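Local coordinates for pectate lyase 1 (Juniperus ashei, PDB 1PXZ), which cleaves pectate by calcium-dependent elimination, though with low activity, and is the major allergen of cedar pollen, at residues T216-M230 against V238-A252. Sequence-based numbering, arbitrary orientation.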
loop_
_atom_site.group_PDB
_atom_site.type_symbol
_atom_site.label_atom_id
_atom_site.label_comp_id
_atom_site.label_asym_id
_atom_site.label_seq_id
_atom_site.Cartn_x
_atom_site.Cartn_y
_atom_site.Cartn_z
ATOM N N THR A 216 -4.631 3.060 -6.914
ATOM C CA THR A 216 -5.693 3.712 -6.144
ATOM C C THR A 216 -5.219 3.807 -4.690
ATOM O O THR A 216 -4.836 2.762 -4.160
ATOM C CB THR A 216 -7.033 2.955 -6.193
ATOM O OG1 THR A 216 -7.503 2.879 -7.548
ATOM C CG2 THR A 216 -8.129 3.670 -5.408
ATOM N N VAL A 217 -5.241 5.021 -4.153
ATOM C CA VAL A 217 -4.885 5.186 -2.723
ATOM C C VAL A 217 -6.126 5.691 -2.013
ATOM O O VAL A 217 -6.430 6.885 -2.223
ATOM C CB VAL A 217 -3.702 6.145 -2.556
ATOM C CG1 VAL A 217 -3.401 6.387 -1.071
ATOM C CG2 VAL A 217 -2.479 5.601 -3.271
ATOM N N ALA A 218 -6.821 4.842 -1.249
ATOM C CA ALA A 218 -8.104 5.245 -0.690
ATOM C C ALA A 218 -8.377 4.864 0.764
ATOM O O ALA A 218 -8.065 3.760 1.201
ATOM C CB ALA A 218 -9.203 4.632 -1.560
ATOM N N PHE A 219 -9.012 5.767 1.487
ATOM C CA PHE A 219 -9.495 5.561 2.845
ATOM C C PHE A 219 -8.359 5.276 3.834
ATOM O O PHE A 219 -8.567 4.590 4.848
ATOM C CB PHE A 219 -10.526 4.430 2.906
ATOM C CG PHE A 219 -11.578 4.491 1.803
ATOM C CD1 PHE A 219 -12.476 5.540 1.792
ATOM C CD2 PHE A 219 -11.641 3.503 0.834
ATOM C CE1 PHE A 219 -13.443 5.610 0.787
ATOM C CE2 PHE A 219 -12.582 3.580 -0.189
ATOM C CZ PHE A 219 -13.465 4.646 -0.204
ATOM N N ASN A 220 -7.180 5.803 3.571
ATOM C CA ASN A 220 -6.033 5.614 4.454
ATOM C C ASN A 220 -5.957 6.743 5.477
ATOM O O ASN A 220 -6.405 7.858 5.191
ATOM C CB ASN A 220 -4.716 5.560 3.681
ATOM C CG ASN A 220 -4.681 4.498 2.604
ATOM O OD1 ASN A 220 -4.818 4.765 1.408
ATOM N ND2 ASN A 220 -4.488 3.254 3.028
ATOM N N GLN A 221 -5.389 6.434 6.632
ATOM C CA GLN A 221 -5.073 7.437 7.639
ATOM C C GLN A 221 -3.587 7.740 7.508
ATOM O O GLN A 221 -2.767 6.854 7.758
ATOM C CB GLN A 221 -5.415 6.971 9.071
ATOM C CG GLN A 221 -4.866 7.963 10.111
ATOM C CD GLN A 221 -5.598 9.305 10.042
ATOM O OE1 GLN A 221 -6.815 9.384 9.989
ATOM N NE2 GLN A 221 -4.853 10.399 10.057
ATOM N N PHE A 222 -3.221 8.956 7.106
ATOM C CA PHE A 222 -1.819 9.316 6.962
ATOM C C PHE A 222 -1.356 10.113 8.165
ATOM O O PHE A 222 -1.649 11.318 8.284
ATOM C CB PHE A 222 -1.618 10.149 5.686
ATOM C CG PHE A 222 -1.615 9.288 4.434
ATOM C CD1 PHE A 222 -0.587 8.403 4.176
ATOM C CD2 PHE A 222 -2.649 9.401 3.533
ATOM C CE1 PHE A 222 -0.575 7.625 3.023
ATOM C CE2 PHE A 222 -2.671 8.610 2.379
ATOM C CZ PHE A 222 -1.650 7.713 2.144
ATOM N N GLY A 223 -0.636 9.462 9.071
ATOM C CA GLY A 223 -0.217 10.153 10.277
ATOM C C GLY A 223 -0.882 9.647 11.532
ATOM O O GLY A 223 -1.734 8.733 11.518
ATOM N N PRO A 224 -0.534 10.177 12.713
ATOM C CA PRO A 224 0.385 11.289 12.912
ATOM C C PRO A 224 1.864 10.997 12.677
ATOM O O PRO A 224 2.248 9.830 12.602
ATOM C CB PRO A 224 0.269 11.595 14.421
ATOM C CG PRO A 224 -0.918 10.860 14.910
ATOM C CD PRO A 224 -1.091 9.677 13.997
ATOM N N ASN A 225 2.639 12.070 12.587
ATOM C CA ASN A 225 4.074 11.967 12.422
ATOM C C ASN A 225 4.475 11.168 11.191
ATOM O O ASN A 225 5.477 10.435 11.203
ATOM C CB ASN A 225 4.693 11.288 13.659
ATOM C CG ASN A 225 4.321 12.018 14.939
ATOM O OD1 ASN A 225 3.904 11.411 15.936
ATOM N ND2 ASN A 225 4.478 13.336 14.876
ATOM N N ALA A 226 3.703 11.342 10.119
ATOM C CA ALA A 226 4.160 10.865 8.811
ATOM C C ALA A 226 4.842 12.016 8.094
ATOM O O ALA A 226 4.313 13.135 8.100
ATOM C CB ALA A 226 2.972 10.275 8.084
ATOM N N GLY A 227 6.016 11.797 7.515
ATOM C CA GLY A 227 6.855 12.877 7.019
ATOM C C GLY A 227 6.452 13.380 5.652
ATOM O O GLY A 227 6.168 14.572 5.494
ATOM N N GLN A 228 6.460 12.506 4.645
ATOM C CA GLN A 228 6.137 12.961 3.285
ATOM C C GLN A 228 5.947 11.773 2.354
ATOM O O GLN A 228 5.959 10.617 2.832
ATOM C CB GLN A 228 7.264 13.880 2.820
ATOM C CG GLN A 228 8.576 13.154 2.578
ATOM C CD GLN A 228 9.569 13.262 3.710
ATOM O OE1 GLN A 228 10.673 12.715 3.664
ATOM N NE2 GLN A 228 9.240 13.978 4.774
ATOM N N ARG A 229 5.757 11.977 1.058
ATOM C CA ARG A 229 5.541 10.914 0.084
ATOM C C ARG A 229 4.247 10.155 0.332
ATOM O O ARG A 229 4.223 8.942 0.591
ATOM C CB ARG A 229 6.684 9.905 0.106
ATOM C CG ARG A 229 8.040 10.532 -0.223
ATOM C CD ARG A 229 9.083 9.426 -0.347
ATOM N NE ARG A 229 10.379 9.957 -0.773
ATOM C CZ ARG A 229 11.402 9.165 -1.082
ATOM N NH1 ARG A 229 11.241 7.849 -0.997
ATOM N NH2 ARG A 229 12.541 9.716 -1.464
ATOM N N MET A 230 3.119 10.856 0.247
ATOM C CA MET A 230 1.849 10.217 0.589
ATOM C C MET A 230 0.776 10.427 -0.464
ATOM O O MET A 230 -0.299 10.955 -0.170
ATOM C CB MET A 230 1.338 10.746 1.948
ATOM C CG MET A 230 2.315 10.341 3.067
ATOM S SD MET A 230 1.777 11.023 4.644
ATOM C CE MET A 230 2.770 12.508 4.740
ATOM N N VAL A 238 -2.221 8.156 -10.370
ATOM C CA VAL A 238 -2.627 7.760 -9.023
ATOM C C VAL A 238 -3.916 8.482 -8.640
ATOM O O VAL A 238 -3.938 9.712 -8.708
ATOM C CB VAL A 238 -1.582 8.085 -7.941
ATOM C CG1 VAL A 238 -1.996 7.373 -6.649
ATOM C CG2 VAL A 238 -0.184 7.687 -8.352
ATOM N N HIS A 239 -4.923 7.733 -8.241
ATOM C CA HIS A 239 -6.156 8.288 -7.701
ATOM C C HIS A 239 -6.074 8.307 -6.172
ATOM O O HIS A 239 -6.026 7.244 -5.552
ATOM C CB HIS A 239 -7.365 7.490 -8.194
ATOM C CG HIS A 239 -8.693 8.038 -7.797
ATOM N ND1 HIS A 239 -9.783 7.260 -7.509
ATOM C CD2 HIS A 239 -9.073 9.343 -7.639
ATOM C CE1 HIS A 239 -10.809 8.034 -7.182
ATOM N NE2 HIS A 239 -10.406 9.305 -7.259
ATOM N N VAL A 240 -6.038 9.488 -5.588
ATOM C CA VAL A 240 -5.912 9.635 -4.127
ATOM C C VAL A 240 -7.250 10.070 -3.559
ATOM O O VAL A 240 -7.595 11.247 -3.686
ATOM C CB VAL A 240 -4.803 10.633 -3.766
ATOM C CG1 VAL A 240 -4.594 10.721 -2.249
ATOM C CG2 VAL A 240 -3.470 10.248 -4.403
ATOM N N ALA A 241 -8.019 9.146 -2.958
ATOM C CA ALA A 241 -9.410 9.437 -2.642
ATOM C C ALA A 241 -9.840 9.174 -1.207
ATOM O O ALA A 241 -9.595 8.072 -0.702
ATOM C CB ALA A 241 -10.291 8.560 -3.552
ATOM N N ASN A 242 -10.503 10.108 -0.543
ATOM C CA ASN A 242 -11.070 9.934 0.790
ATOM C C ASN A 242 -10.047 9.400 1.802
ATOM O O ASN A 242 -10.334 8.506 2.604
ATOM C CB ASN A 242 -12.279 9.016 0.722
ATOM C CG ASN A 242 -13.522 9.782 0.299
ATOM O OD1 ASN A 242 -13.619 11.015 0.350
ATOM N ND2 ASN A 242 -14.494 9.004 -0.113
ATOM N N ASN A 243 -8.850 9.994 1.753
ATOM C CA ASN A 243 -7.860 9.725 2.796
ATOM C C ASN A 243 -7.835 10.862 3.815
ATOM O O ASN A 243 -8.239 11.970 3.472
ATOM C CB ASN A 243 -6.469 9.594 2.192
ATOM C CG ASN A 243 -6.381 8.659 1.003
ATOM O OD1 ASN A 243 -6.456 9.036 -0.171
ATOM N ND2 ASN A 243 -6.190 7.390 1.344
ATOM N N ASN A 244 -7.350 10.613 5.024
ATOM C CA ASN A 244 -7.294 11.630 6.084
ATOM C C ASN A 244 -5.857 11.953 6.433
ATOM O O ASN A 244 -5.074 11.044 6.749
ATOM C CB ASN A 244 -8.055 11.092 7.298
ATOM C CG ASN A 244 -8.426 12.135 8.323
ATOM O OD1 ASN A 244 -8.670 13.296 7.988
ATOM N ND2 ASN A 244 -8.481 11.761 9.596
ATOM N N TYR A 245 -5.439 13.219 6.380
ATOM C CA TYR A 245 -4.048 13.562 6.591
ATOM C C TYR A 245 -3.875 14.417 7.858
ATOM O O TYR A 245 -4.447 15.503 7.931
ATOM C CB TYR A 245 -3.446 14.339 5.415
ATOM C CG TYR A 245 -3.278 13.615 4.100
ATOM C CD1 TYR A 245 -4.420 13.400 3.307
ATOM C CD2 TYR A 245 -2.054 13.162 3.639
ATOM C CE1 TYR A 245 -4.294 12.744 2.099
ATOM C CE2 TYR A 245 -1.913 12.505 2.418
ATOM C CZ TYR A 245 -3.065 12.308 1.669
ATOM O OH TYR A 245 -2.982 11.652 0.455
ATOM N N ASP A 246 -3.083 13.930 8.800
ATOM C CA ASP A 246 -2.520 14.701 9.896
ATOM C C ASP A 246 -1.393 15.587 9.380
ATOM O O ASP A 246 -0.946 15.391 8.262
ATOM C CB ASP A 246 -1.931 13.782 10.981
ATOM C CG ASP A 246 -3.001 13.044 11.752
ATOM O OD1 ASP A 246 -3.973 13.706 12.210
ATOM O OD2 ASP A 246 -2.896 11.802 11.925
ATOM N N PRO A 247 -0.926 16.568 10.146
ATOM C CA PRO A 247 0.212 17.378 9.718
ATOM C C PRO A 247 1.431 16.549 9.319
ATOM O O PRO A 247 1.900 15.747 10.122
ATOM C CB PRO A 247 0.516 18.231 10.967
ATOM C CG PRO A 247 -0.821 18.360 11.642
ATOM C CD PRO A 247 -1.507 17.021 11.429
ATOM N N TRP A 248 1.902 16.792 8.101
ATOM C CA TRP A 248 3.066 16.224 7.454
ATOM C C TRP A 248 4.312 16.992 7.892
ATOM O O TRP A 248 4.145 17.955 8.656
ATOM C CB TRP A 248 2.965 16.292 5.924
ATOM C CG TRP A 248 2.511 17.634 5.397
ATOM C CD1 TRP A 248 3.282 18.689 5.025
ATOM C CD2 TRP A 248 1.150 18.035 5.194
ATOM N NE1 TRP A 248 2.497 19.753 4.594
ATOM C CE2 TRP A 248 1.186 19.356 4.693
ATOM C CE3 TRP A 248 -0.082 17.402 5.388
ATOM C CZ2 TRP A 248 0.022 20.058 4.384
ATOM C CZ3 TRP A 248 -1.248 18.102 5.078
ATOM C CH2 TRP A 248 -1.167 19.413 4.583
ATOM N N ASN A 249 5.478 16.625 7.392
ATOM C CA ASN A 249 6.725 17.292 7.762
ATOM C C ASN A 249 7.278 18.146 6.632
ATOM O O ASN A 249 7.838 19.201 6.946
ATOM C CB ASN A 249 7.826 16.294 8.136
ATOM C CG ASN A 249 9.046 16.941 8.765
ATOM O OD1 ASN A 249 10.199 16.684 8.400
ATOM N ND2 ASN A 249 8.815 17.808 9.749
ATOM N N ILE A 250 7.151 17.667 5.390
ATOM C CA ILE A 250 7.695 18.405 4.253
ATOM C C ILE A 250 6.573 18.774 3.285
ATOM O O ILE A 250 6.339 19.955 3.009
ATOM C CB ILE A 250 8.791 17.610 3.529
ATOM C CG1 ILE A 250 9.950 17.204 4.458
ATOM C CG2 ILE A 250 9.309 18.376 2.324
ATOM C CD1 ILE A 250 10.940 16.278 3.777
ATOM N N TYR A 251 5.888 17.753 2.787
ATOM C CA TYR A 251 4.693 17.896 1.983
ATOM C C TYR A 251 3.847 16.631 2.127
ATOM O O TYR A 251 4.333 15.660 2.708
ATOM C CB TYR A 251 5.011 18.064 0.491
ATOM C CG TYR A 251 5.748 16.875 -0.095
ATOM C CD1 TYR A 251 7.125 16.779 0.064
ATOM C CD2 TYR A 251 5.106 15.848 -0.788
ATOM C CE1 TYR A 251 7.842 15.706 -0.451
ATOM C CE2 TYR A 251 5.805 14.774 -1.302
ATOM C CZ TYR A 251 7.174 14.715 -1.130
ATOM O OH TYR A 251 7.860 13.641 -1.655
ATOM N N ALA A 252 2.665 16.659 1.504
ATOM C CA ALA A 252 1.841 15.451 1.553
ATOM C C ALA A 252 1.882 14.661 0.255
ATOM O O ALA A 252 2.140 13.461 0.276
ATOM C CB ALA A 252 0.392 15.766 1.888
HETATM O O HOH W 1 0.227 13.257 7.071
HETATM O O HOH W 2 1.373 14.659 12.591
HETATM O O HOH W 3 1.513 13.023 9.638
HETATM O O HOH W 4 4.498 14.659 10.481
HETATM O O HOH W 5 10.611 13.339 -1.509
#
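F222 and Y245 lie one above the other in the interior of the parallel beta-helix, where 216-230 and 238-252 form equivalent parts of successive coils. Their rings make an offset stack, centroids 4.7 Å apart and planes 22° apart, with F222 CD2 over one face of Y245. F192 meets F222 and F268 meets Y245, continuing the aromatic row into neighbouring coils. V217 CG1 meets the F222 ring at its edge, and M230 CB packs over a face. With CG anti to its carbonyl carbon (chi1 -67°), Y245 reaches across the interior, and its OH donates to M230 O (2.8 Å) almost head-on.

Parallel backbone ladders join the coils: V217 N to H239 O (2.7 Å) and, beyond the turn, F222 N to N244 O. N220 and N243 lie side by side at that turn, their amide planes only 4° apart, on equivalent rungs of an asparagine ladder that N266 continues. On the outward face of the strands, N244 ND2 donates to a lone pair of Q221 OE1 (2.9 Å) in the plane of that carbonyl, but through a bent bond, since the amides stand nearly perpendicular.

Farther along, the strands part and waters bridge P247 O to N225 N, A226 N and A226 O. G227 O takes both N249 N (2.9 Å) and I250 N. Q228 CB sits over the Y251 ring in a CH-pi contact, 4.0 Å from its centroid, while R229 CG touches Y251 OH (3.4 Å). Stacking and main-chain bonding thus hold the coils in register, while Y251 flanks R229, the predicted catalytic arginine near the probable calcium ligands D173 and D177.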